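Local coordinates for 16S rRNA processing protein (Pseudomonas aeruginosa, PDB 2F1L) that probably assists the final assembly of the 30S ribosomal subunit, where it is needed for efficient processing of 16S rRNA, at residues Arg158-Val169 against Met179-Phe187. Numbering follows the deposited sequence.
Sequences RERLLPYTGQCV and MRVDWDADF
Leu162 sets its CG over one face of the Trp183 indole, 3.7 Å from the centroid of the five-membered ring and only 7° off the ring normal, a CH-pi contact; CD1 lies over the same face near NE1. With chi1 at -162°, Trp183 points its indole away from its own backbone N and across strand 160-163. There its six-membered ring reaches Pro163, whose CD comes obliquely to 3.4 Å from Trp183 CZ3, and Cys168 SG, also oblique, 3.9 Å from Trp183 CE3. The indole N-H gives a weak bond to a water that also accepts from Arg160 NE.

Two arginines hold the C-terminal tail by the Ala185 carbonyl oxygen and a terminal carboxylate oxygen, Phe187 O, each near a guanidinium plane. Arg158, its chain bent at chi3, grips Phe187 O end-on, with NH1 at 3.1 Å and NH2 at 3.2 Å, both from the same face of the carboxylate. Arg160, extended from CG to NE, brings NH2 to 3.0 Å from Ala185 O at an N-H...O angle of 159°; its NH2 also forms a salt bridge with Asp156.

Beyond Trp183, Asp182 N donates to Cys168 O (2.8 Å) beside the antiparallel, non-hydrogen-bonded pair Val169-Val181. The Val169 and Met179 side chains cross at about a right angle, both Val169 methyls reaching the selenium.

Tyr39 of the second subunit stacks on Phe187. Within the PRC-barrel domain, edge strand 160-163, paired with 145-149, meets the tail of strand 178-181, which pairs with the other edge strand, 169-173, consistent with a barrel closing here.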
loop_
_atom_site.group_PDB
_atom_site.type_symbol
_atom_site.label_atom_id
_atom_site.label_comp_id
_atom_site.label_asym_id
_atom_site.label_seq_id
_atom_site.Cartn_x
_atom_site.Cartn_y
_atom_site.Cartn_z
ATOM N N ARG A 158 6.977 21.097 -1.657
ATOM C CA ARG A 158 5.859 20.332 -2.159
ATOM C C ARG A 158 5.132 19.645 -1.049
ATOM O O ARG A 158 5.761 18.975 -0.221
ATOM C CB ARG A 158 6.334 19.223 -3.102
ATOM C CG ARG A 158 6.833 19.671 -4.459
ATOM C CD ARG A 158 7.114 18.450 -5.330
ATOM N NE ARG A 158 5.866 17.727 -5.566
ATOM C CZ ARG A 158 5.733 16.410 -5.596
ATOM N NH1 ARG A 158 6.757 15.597 -5.398
ATOM N NH2 ARG A 158 4.539 15.905 -5.797
ATOM N N GLU A 159 3.806 19.739 -1.084
ATOM C CA GLU A 159 2.960 18.893 -0.254
ATOM C C GLU A 159 2.918 17.508 -0.894
ATOM O O GLU A 159 2.956 17.377 -2.114
ATOM C CB GLU A 159 1.551 19.483 -0.095
ATOM C CG GLU A 159 0.469 18.482 0.252
ATOM C CD GLU A 159 -0.917 19.087 0.189
ATOM O OE1 GLU A 159 -1.169 20.014 0.969
ATOM O OE2 GLU A 159 -1.755 18.629 -0.632
ATOM N N ARG A 160 2.848 16.473 -0.067
ATOM C CA ARG A 160 2.759 15.131 -0.575
ATOM C C ARG A 160 1.676 14.333 0.113
ATOM O O ARG A 160 1.259 14.645 1.208
ATOM C CB ARG A 160 4.100 14.429 -0.408
ATOM C CG ARG A 160 5.161 14.912 -1.355
ATOM C CD ARG A 160 6.436 14.202 -1.065
ATOM N NE ARG A 160 7.505 14.542 -2.003
ATOM C CZ ARG A 160 8.225 15.644 -1.906
ATOM N NH1 ARG A 160 7.966 16.523 -0.944
ATOM N NH2 ARG A 160 9.187 15.882 -2.772
ATOM N N LEU A 161 1.231 13.276 -0.534
ATOM C CA LEU A 161 0.126 12.506 0.001
ATOM C C LEU A 161 0.482 11.030 -0.023
ATOM O O LEU A 161 0.520 10.389 -1.096
ATOM C CB LEU A 161 -1.111 12.786 -0.827
ATOM C CG LEU A 161 -1.496 14.249 -0.746
ATOM C CD1 LEU A 161 -1.974 14.711 -2.106
ATOM C CD2 LEU A 161 -2.539 14.481 0.337
ATOM N N LEU A 162 0.782 10.506 1.159
ATOM C CA LEU A 162 1.341 9.169 1.276
ATOM C C LEU A 162 0.289 8.258 1.852
ATOM O O LEU A 162 -0.458 8.654 2.710
ATOM C CB LEU A 162 2.576 9.173 2.146
ATOM C CG LEU A 162 3.893 9.583 1.482
ATOM C CD1 LEU A 162 3.831 10.954 0.891
ATOM C CD2 LEU A 162 5.009 9.513 2.530
ATOM N N PRO A 163 0.219 7.029 1.358
ATOM C CA PRO A 163 -0.719 6.044 1.899
ATOM C C PRO A 163 -0.226 5.497 3.228
ATOM O O PRO A 163 0.976 5.214 3.391
ATOM C CB PRO A 163 -0.705 4.959 0.838
ATOM C CG PRO A 163 0.692 5.003 0.305
ATOM C CD PRO A 163 1.058 6.473 0.280
ATOM N N TYR A 164 -1.125 5.378 4.190
ATOM C CA TYR A 164 -0.757 4.808 5.494
ATOM C C TYR A 164 -0.892 3.298 5.362
ATOM O O TYR A 164 -1.939 2.715 5.670
ATOM C CB TYR A 164 -1.654 5.342 6.636
ATOM C CG TYR A 164 -1.235 4.813 7.983
ATOM C CD1 TYR A 164 -0.161 5.348 8.664
ATOM C CD2 TYR A 164 -1.879 3.733 8.549
ATOM C CE1 TYR A 164 0.251 4.840 9.891
ATOM C CE2 TYR A 164 -1.475 3.211 9.744
ATOM C CZ TYR A 164 -0.409 3.770 10.424
ATOM O OH TYR A 164 -0.029 3.225 11.643
ATOM N N THR A 165 0.152 2.692 4.830
ATOM C CA THR A 165 0.274 1.238 4.707
ATOM C C THR A 165 1.737 0.882 4.949
ATOM O O THR A 165 2.612 1.744 4.850
ATOM C CB THR A 165 -0.024 0.764 3.295
ATOM O OG1 THR A 165 0.970 1.293 2.394
ATOM C CG2 THR A 165 -1.386 1.223 2.855
ATOM N N GLY A 166 1.997 -0.388 5.203
ATOM C CA GLY A 166 3.350 -0.886 5.449
ATOM C C GLY A 166 4.263 -0.905 4.227
ATOM O O GLY A 166 5.482 -0.927 4.376
ATOM N N GLN A 167 3.696 -0.918 3.020
ATOM C CA GLN A 167 4.519 -0.773 1.857
ATOM C C GLN A 167 5.190 0.585 1.882
ATOM O O GLN A 167 6.274 0.782 1.257
ATOM C CB GLN A 167 3.678 -0.928 0.577
ATOM C CG GLN A 167 4.516 -0.936 -0.695
ATOM C CD GLN A 167 3.745 -1.272 -1.958
ATOM O OE1 GLN A 167 4.313 -1.202 -3.040
ATOM N NE2 GLN A 167 2.476 -1.651 -1.837
ATOM N N CYS A 168 4.532 1.521 2.582
ATOM C CA CYS A 168 4.988 2.902 2.680
ATOM C C CYS A 168 5.611 3.273 4.040
ATOM O O CYS A 168 6.745 3.803 4.121
ATOM C CB CYS A 168 3.842 3.857 2.400
ATOM S SG CYS A 168 4.386 5.588 2.492
ATOM N N VAL A 169 4.861 3.024 5.108
ATOM C CA VAL A 169 5.314 3.409 6.456
ATOM C C VAL A 169 6.163 2.293 7.000
ATOM O O VAL A 169 5.659 1.210 7.262
ATOM C CB VAL A 169 4.133 3.670 7.422
ATOM C CG1 VAL A 169 4.666 4.012 8.844
ATOM C CG2 VAL A 169 3.295 4.793 6.902
HETATM N N MSE A 179 9.185 9.469 11.557
HETATM C CA MSE A 179 8.644 8.364 10.815
HETATM C C MSE A 179 9.537 8.066 9.616
HETATM O O MSE A 179 10.010 8.982 8.921
HETATM C CB MSE A 179 7.261 8.700 10.345
HETATM C CG MSE A 179 6.656 7.568 9.639
HETATM SE SE MSE A 179 5.033 8.099 8.646
HETATM C CE MSE A 179 3.546 7.844 10.051
ATOM N N ARG A 180 9.816 6.781 9.400
ATOM C CA ARG A 180 10.614 6.394 8.259
ATOM C C ARG A 180 9.664 5.775 7.245
ATOM O O ARG A 180 8.859 4.901 7.605
ATOM C CB ARG A 180 11.670 5.426 8.663
ATOM C CG ARG A 180 12.382 4.766 7.534
ATOM C CD ARG A 180 13.403 5.653 6.883
ATOM N NE ARG A 180 14.611 5.732 7.687
ATOM C CZ ARG A 180 15.645 6.535 7.438
ATOM N NH1 ARG A 180 15.649 7.318 6.380
ATOM N NH2 ARG A 180 16.690 6.543 8.259
ATOM N N VAL A 181 9.784 6.244 5.987
ATOM C CA VAL A 181 8.920 5.837 4.891
ATOM C C VAL A 181 9.714 5.452 3.689
ATOM O O VAL A 181 10.882 5.829 3.549
ATOM C CB VAL A 181 7.923 6.916 4.460
ATOM C CG1 VAL A 181 7.072 7.325 5.664
ATOM C CG2 VAL A 181 8.638 8.109 3.867
ATOM N N ASP A 182 9.076 4.630 2.854
ATOM C CA ASP A 182 9.601 4.305 1.558
ATOM C C ASP A 182 8.676 4.956 0.587
ATOM O O ASP A 182 7.503 4.589 0.495
ATOM C CB ASP A 182 9.647 2.796 1.333
ATOM C CG ASP A 182 10.304 2.428 0.027
ATOM O OD1 ASP A 182 11.139 3.201 -0.489
ATOM O OD2 ASP A 182 10.032 1.318 -0.446
ATOM N N TRP A 183 9.196 5.970 -0.071
ATOM C CA TRP A 183 8.424 6.821 -0.961
ATOM C C TRP A 183 9.371 7.560 -1.895
ATOM O O TRP A 183 10.433 7.994 -1.489
ATOM C CB TRP A 183 7.567 7.829 -0.179
ATOM C CG TRP A 183 6.469 8.407 -1.025
ATOM C CD1 TRP A 183 6.413 9.654 -1.547
ATOM C CD2 TRP A 183 5.300 7.721 -1.491
ATOM N NE1 TRP A 183 5.270 9.799 -2.283
ATOM C CE2 TRP A 183 4.583 8.617 -2.275
ATOM C CE3 TRP A 183 4.790 6.430 -1.301
ATOM C CZ2 TRP A 183 3.386 8.283 -2.865
ATOM C CZ3 TRP A 183 3.615 6.100 -1.870
ATOM C CH2 TRP A 183 2.908 7.024 -2.647
ATOM N N ASP A 184 8.969 7.682 -3.152
ATOM C CA ASP A 184 9.758 8.372 -4.146
ATOM C C ASP A 184 9.408 9.864 -4.045
ATOM O O ASP A 184 8.257 10.276 -4.240
ATOM C CB ASP A 184 9.416 7.783 -5.504
ATOM C CG ASP A 184 10.065 8.497 -6.627
ATOM O OD1 ASP A 184 10.659 9.576 -6.397
ATOM O OD2 ASP A 184 9.957 7.981 -7.757
ATOM N N ALA A 185 10.401 10.683 -3.702
ATOM C CA ALA A 185 10.147 12.096 -3.509
ATOM C C ALA A 185 9.821 12.775 -4.837
ATOM O O ALA A 185 9.049 13.743 -4.847
ATOM C CB ALA A 185 11.295 12.761 -2.838
ATOM N N ASP A 186 10.331 12.260 -5.960
ATOM C CA ASP A 186 9.878 12.788 -7.275
ATOM C C ASP A 186 8.410 12.519 -7.530
ATOM O O ASP A 186 7.777 13.278 -8.205
ATOM C CB ASP A 186 10.659 12.232 -8.460
ATOM C CG ASP A 186 12.133 12.540 -8.380
ATOM O OD1 ASP A 186 12.537 13.489 -7.691
ATOM O OD2 ASP A 186 12.905 11.809 -9.002
ATOM N N PHE A 187 7.859 11.436 -6.988
ATOM C CA PHE A 187 6.497 11.084 -7.356
ATOM C C PHE A 187 5.493 12.208 -7.111
ATOM O O PHE A 187 5.450 12.859 -6.059
ATOM C CB PHE A 187 6.011 9.812 -6.665
ATOM C CG PHE A 187 4.641 9.418 -7.098
ATOM C CD1 PHE A 187 4.411 9.051 -8.423
ATOM C CD2 PHE A 187 3.566 9.513 -6.226
ATOM C CE1 PHE A 187 3.151 8.748 -8.849
ATOM C CE2 PHE A 187 2.286 9.205 -6.651
ATOM C CZ PHE A 187 2.075 8.819 -7.961
ATOM O OXT PHE A 187 4.674 12.445 -8.007
HETATM O O HOH W 1 6.542 12.269 -3.672
#